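Local coordinates for protein pseudopodium-enriched atypical kinase 1 (Homo sapiens, PDB 6BHC) that is a kinase-fold pseudokinase with an unusual catalytic cleft, probably acting in signalling as a dimerizing scaffold rather than as an active tyrosine kinase, at residues A[57-62]-A[74-79]. The protein carries 1 engineered substitution. Sequence-based numbering, arbitrary orientation.
Sequences FRLTSD and YTASYA
Arg58 and Ser77 form the hydrogen-bonded pair of this short antiparallel join, Arg58 N giving to Ser77 O at 3.1 Å and Ser77 N to Arg58 O at 2.8 Å. From CB outward the Arg58 side chain keeps close to Ser77. CB and CD both skirt the carbonyl oxygen of Ser77, and the chain, bent at chi2 (85°) and again at chi3 (55°), folds back over the neighbouring strand. Arg58 NE then donates to that same oxygen at 3.0 Å, with Ser77 O lying in the guanidinium plane, while Arg58 NH2 donates to Ser77 OG at 3.1 Å. The grip is side-on, and the two donors to Ser77 O, backbone N and NE, come from opposite faces of its carbonyl plane. Ala79 CA sits over one guanidinium face; Ser77 OG is also bonded to Pro82 O.

On the other side of the sheet Phe57 lays its ring on Tyr78 as an offset stack, planes 22° apart, with CZ 3.6 Å from Tyr78 CD1. Phe57 CB meets Ala76 CB, and the Phe57 side chain also touches Val88 of strand 85-91. A serine in place of Phe57 would probably leave the Tyr78 ring without its stacking partner and open a gap beside Ala76 and Val88 where the ring had been. Further along, Leu59 CD2 packs against both Tyr74 CB, 3.7 Å away, and Ala76 CB. Past the strand, Thr60 N still bonds to Thr75 O at 3.0 Å.

The pairing of strands 57-59 and 71-78 is consistent with the beta1-beta2 hairpin of a protein kinase N-lobe, with strand 85-91 as beta3.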
ATOM      1  N   PHE A  57       1.399   0.492  41.999  1.00 62.15           N
ATOM      2  CA  PHE A  57       0.554  -0.158  41.001  1.00 61.00           C
ATOM      3  C   PHE A  57      -0.873  -0.184  41.535  1.00 58.75           C
ATOM      4  O   PHE A  57      -1.223  -1.030  42.362  1.00 63.99           O
ATOM      5  CB  PHE A  57       1.065  -1.561  40.682  1.00 40.93           C
ATOM      6  CG  PHE A  57       2.354  -1.570  39.914  1.00 47.43           C
ATOM      7  CD1 PHE A  57       3.572  -1.585  40.575  1.00 45.88           C
ATOM      8  CD2 PHE A  57       2.348  -1.553  38.529  1.00 39.22           C
ATOM      9  CE1 PHE A  57       4.760  -1.588  39.869  1.00 45.27           C
ATOM     10  CE2 PHE A  57       3.533  -1.557  37.817  1.00 38.93           C
ATOM     11  CZ  PHE A  57       4.741  -1.574  38.488  1.00 46.23           C
ATOM     12  N   ARG A  58      -1.691   0.751  41.063  1.00 51.41           N
ATOM     13  CA  ARG A  58      -3.092   0.833  41.457  1.00 51.27           C
ATOM     14  C   ARG A  58      -3.896  -0.105  40.566  1.00 43.12           C
ATOM     15  O   ARG A  58      -4.034   0.137  39.363  1.00 42.43           O
ATOM     16  CB  ARG A  58      -3.607   2.268  41.353  1.00 56.90           C
ATOM     17  CG  ARG A  58      -2.993   3.243  42.352  1.00 48.98           C
ATOM     18  CD  ARG A  58      -1.670   3.813  41.858  1.00 49.18           C
ATOM     19  NE  ARG A  58      -1.799   4.431  40.541  1.00 58.37           N
ATOM     20  CZ  ARG A  58      -2.153   5.697  40.340  1.00 56.23           C
ATOM     21  NH1 ARG A  58      -2.417   6.486  41.373  1.00 53.39           N
ATOM     22  NH2 ARG A  58      -2.244   6.174  39.104  1.00 55.99           N
ATOM     23  N   LEU A  59      -4.416  -1.180  41.153  1.00 53.05           N
ATOM     24  CA  LEU A  59      -5.209  -2.135  40.393  1.00 51.89           C
ATOM     25  C   LEU A  59      -6.509  -1.488  39.935  1.00 54.33           C
ATOM     26  O   LEU A  59      -7.261  -0.936  40.744  1.00 55.48           O
ATOM     27  CB  LEU A  59      -5.500  -3.376  41.234  1.00 48.53           C
ATOM     28  CG  LEU A  59      -4.278  -4.146  41.740  1.00 47.77           C
ATOM     29  CD1 LEU A  59      -4.703  -5.431  42.433  1.00 47.59           C
ATOM     30  CD2 LEU A  59      -3.316  -4.439  40.599  1.00 46.03           C
ATOM     31  N   THR A  60      -6.769  -1.555  38.630  1.00 53.50           N
ATOM     32  CA  THR A  60      -7.968  -0.961  38.057  1.00 54.20           C
ATOM     33  C   THR A  60      -9.219  -1.793  38.301  1.00 57.28           C
ATOM     34  O   THR A  60     -10.321  -1.332  37.986  1.00 68.99           O
ATOM     35  CB  THR A  60      -7.777  -0.752  36.554  1.00 50.85           C
ATOM     36  OG1 THR A  60      -7.563  -2.019  35.920  1.00 49.74           O
ATOM     37  CG2 THR A  60      -6.574   0.143  36.296  1.00 56.93           C
ATOM     38  N   SER A  61      -9.076  -2.996  38.854  1.00 54.86           N
ATOM     39  CA  SER A  61     -10.213  -3.864  39.119  1.00 53.93           C
ATOM     40  C   SER A  61      -9.802  -4.892  40.161  1.00 63.80           C
ATOM     41  O   SER A  61      -8.619  -5.205  40.316  1.00 67.41           O
ATOM     42  CB  SER A  61     -10.703  -4.556  37.841  1.00 58.81           C
ATOM     43  OG  SER A  61     -11.724  -5.496  38.127  1.00 67.09           O
ATOM     44  N   ASP A  62     -10.797  -5.412  40.876  1.00 76.99           N
ATOM     45  CA  ASP A  62     -10.549  -6.458  41.858  1.00 88.03           C
ATOM     46  C   ASP A  62     -10.713  -7.858  41.287  1.00 78.79           C
ATOM     47  O   ASP A  62     -10.196  -8.815  41.876  1.00 87.42           O
ATOM     48  CB  ASP A  62     -11.473  -6.285  43.067  1.00107.03           C
ATOM     49  CG  ASP A  62     -11.080  -5.104  43.934  1.00121.11           C
ATOM     50  OD1 ASP A  62      -9.914  -4.664  43.843  1.00122.15           O
ATOM     51  OD2 ASP A  62     -11.932  -4.621  44.709  1.00128.03           O
ATOM     52  N   TYR A  74      -3.547  -8.905  36.931  1.00 33.34           N
ATOM     53  CA  TYR A  74      -4.408  -7.770  37.233  1.00 34.42           C
ATOM     54  C   TYR A  74      -3.945  -6.569  36.425  1.00 34.18           C
ATOM     55  O   TYR A  74      -2.753  -6.248  36.418  1.00 33.87           O
ATOM     56  CB  TYR A  74      -4.384  -7.428  38.728  1.00 35.74           C
ATOM     57  CG  TYR A  74      -5.056  -8.443  39.621  1.00 39.75           C
ATOM     58  CD1 TYR A  74      -4.348  -9.518  40.140  1.00 41.62           C
ATOM     59  CD2 TYR A  74      -6.397  -8.318  39.960  1.00 37.60           C
ATOM     60  CE1 TYR A  74      -4.958 -10.446  40.964  1.00 46.89           C
ATOM     61  CE2 TYR A  74      -7.017  -9.238  40.782  1.00 43.11           C
ATOM     62  CZ  TYR A  74      -6.293 -10.301  41.280  1.00 45.76           C
ATOM     63  OH  TYR A  74      -6.904 -11.222  42.099  1.00 45.30           O
ATOM     64  N   THR A  75      -4.881  -5.912  35.747  1.00 36.97           N
ATOM     65  CA  THR A  75      -4.572  -4.648  35.097  1.00 41.63           C
ATOM     66  C   THR A  75      -4.312  -3.581  36.153  1.00 42.84           C
ATOM     67  O   THR A  75      -5.013  -3.506  37.165  1.00 37.41           O
ATOM     68  CB  THR A  75      -5.718  -4.218  34.182  1.00 37.27           C
ATOM     69  OG1 THR A  75      -6.903  -4.017  34.961  1.00 43.00           O
ATOM     70  CG2 THR A  75      -5.986  -5.284  33.135  1.00 33.89           C
ATOM     71  N   ALA A  76      -3.293  -2.759  35.920  1.00 36.36           N
ATOM     72  CA  ALA A  76      -2.871  -1.786  36.915  1.00 48.09           C
ATOM     73  C   ALA A  76      -2.446  -0.492  36.238  1.00 48.10           C
ATOM     74  O   ALA A  76      -2.058  -0.471  35.067  1.00 41.40           O
ATOM     75  CB  ALA A  76      -1.724  -2.324  37.778  1.00 43.85           C
ATOM     76  N   SER A  77      -2.524   0.591  37.006  1.00 44.98           N
ATOM     77  CA  SER A  77      -2.048   1.906  36.596  1.00 41.94           C
ATOM     78  C   SER A  77      -0.768   2.201  37.368  1.00 49.34           C
ATOM     79  O   SER A  77      -0.805   2.408  38.585  1.00 55.87           O
ATOM     80  CB  SER A  77      -3.109   2.974  36.854  1.00 43.93           C
ATOM     81  OG  SER A  77      -2.581   4.277  36.677  1.00 45.68           O
ATOM     82  N   TYR A  78       0.361   2.206  36.663  1.00 46.43           N
ATOM     83  CA  TYR A  78       1.640   2.502  37.293  1.00 49.01           C
ATOM     84  C   TYR A  78       1.676   3.959  37.739  1.00 54.63           C
ATOM     85  O   TYR A  78       1.340   4.861  36.970  1.00 55.23           O
ATOM     86  CB  TYR A  78       2.782   2.206  36.321  1.00 45.79           C
ATOM     87  CG  TYR A  78       4.167   2.358  36.908  1.00 45.75           C
ATOM     88  CD1 TYR A  78       4.434   1.987  38.220  1.00 45.73           C
ATOM     89  CD2 TYR A  78       5.214   2.852  36.141  1.00 45.04           C
ATOM     90  CE1 TYR A  78       5.702   2.121  38.755  1.00 45.91           C
ATOM     91  CE2 TYR A  78       6.485   2.987  36.666  1.00 48.51           C
ATOM     92  CZ  TYR A  78       6.724   2.620  37.973  1.00 50.42           C
ATOM     93  OH  TYR A  78       7.988   2.754  38.500  1.00 62.68           O
ATOM     94  N   ALA A  79       2.081   4.186  38.993  1.00 58.65           N
ATOM     95  CA  ALA A  79       2.009   5.529  39.563  1.00 60.07           C
ATOM     96  C   ALA A  79       2.905   6.515  38.823  1.00 62.61           C
ATOM     97  O   ALA A  79       2.592   7.710  38.762  1.00 65.60           O
ATOM     98  CB  ALA A  79       2.377   5.492  41.045  1.00 64.07           C
TER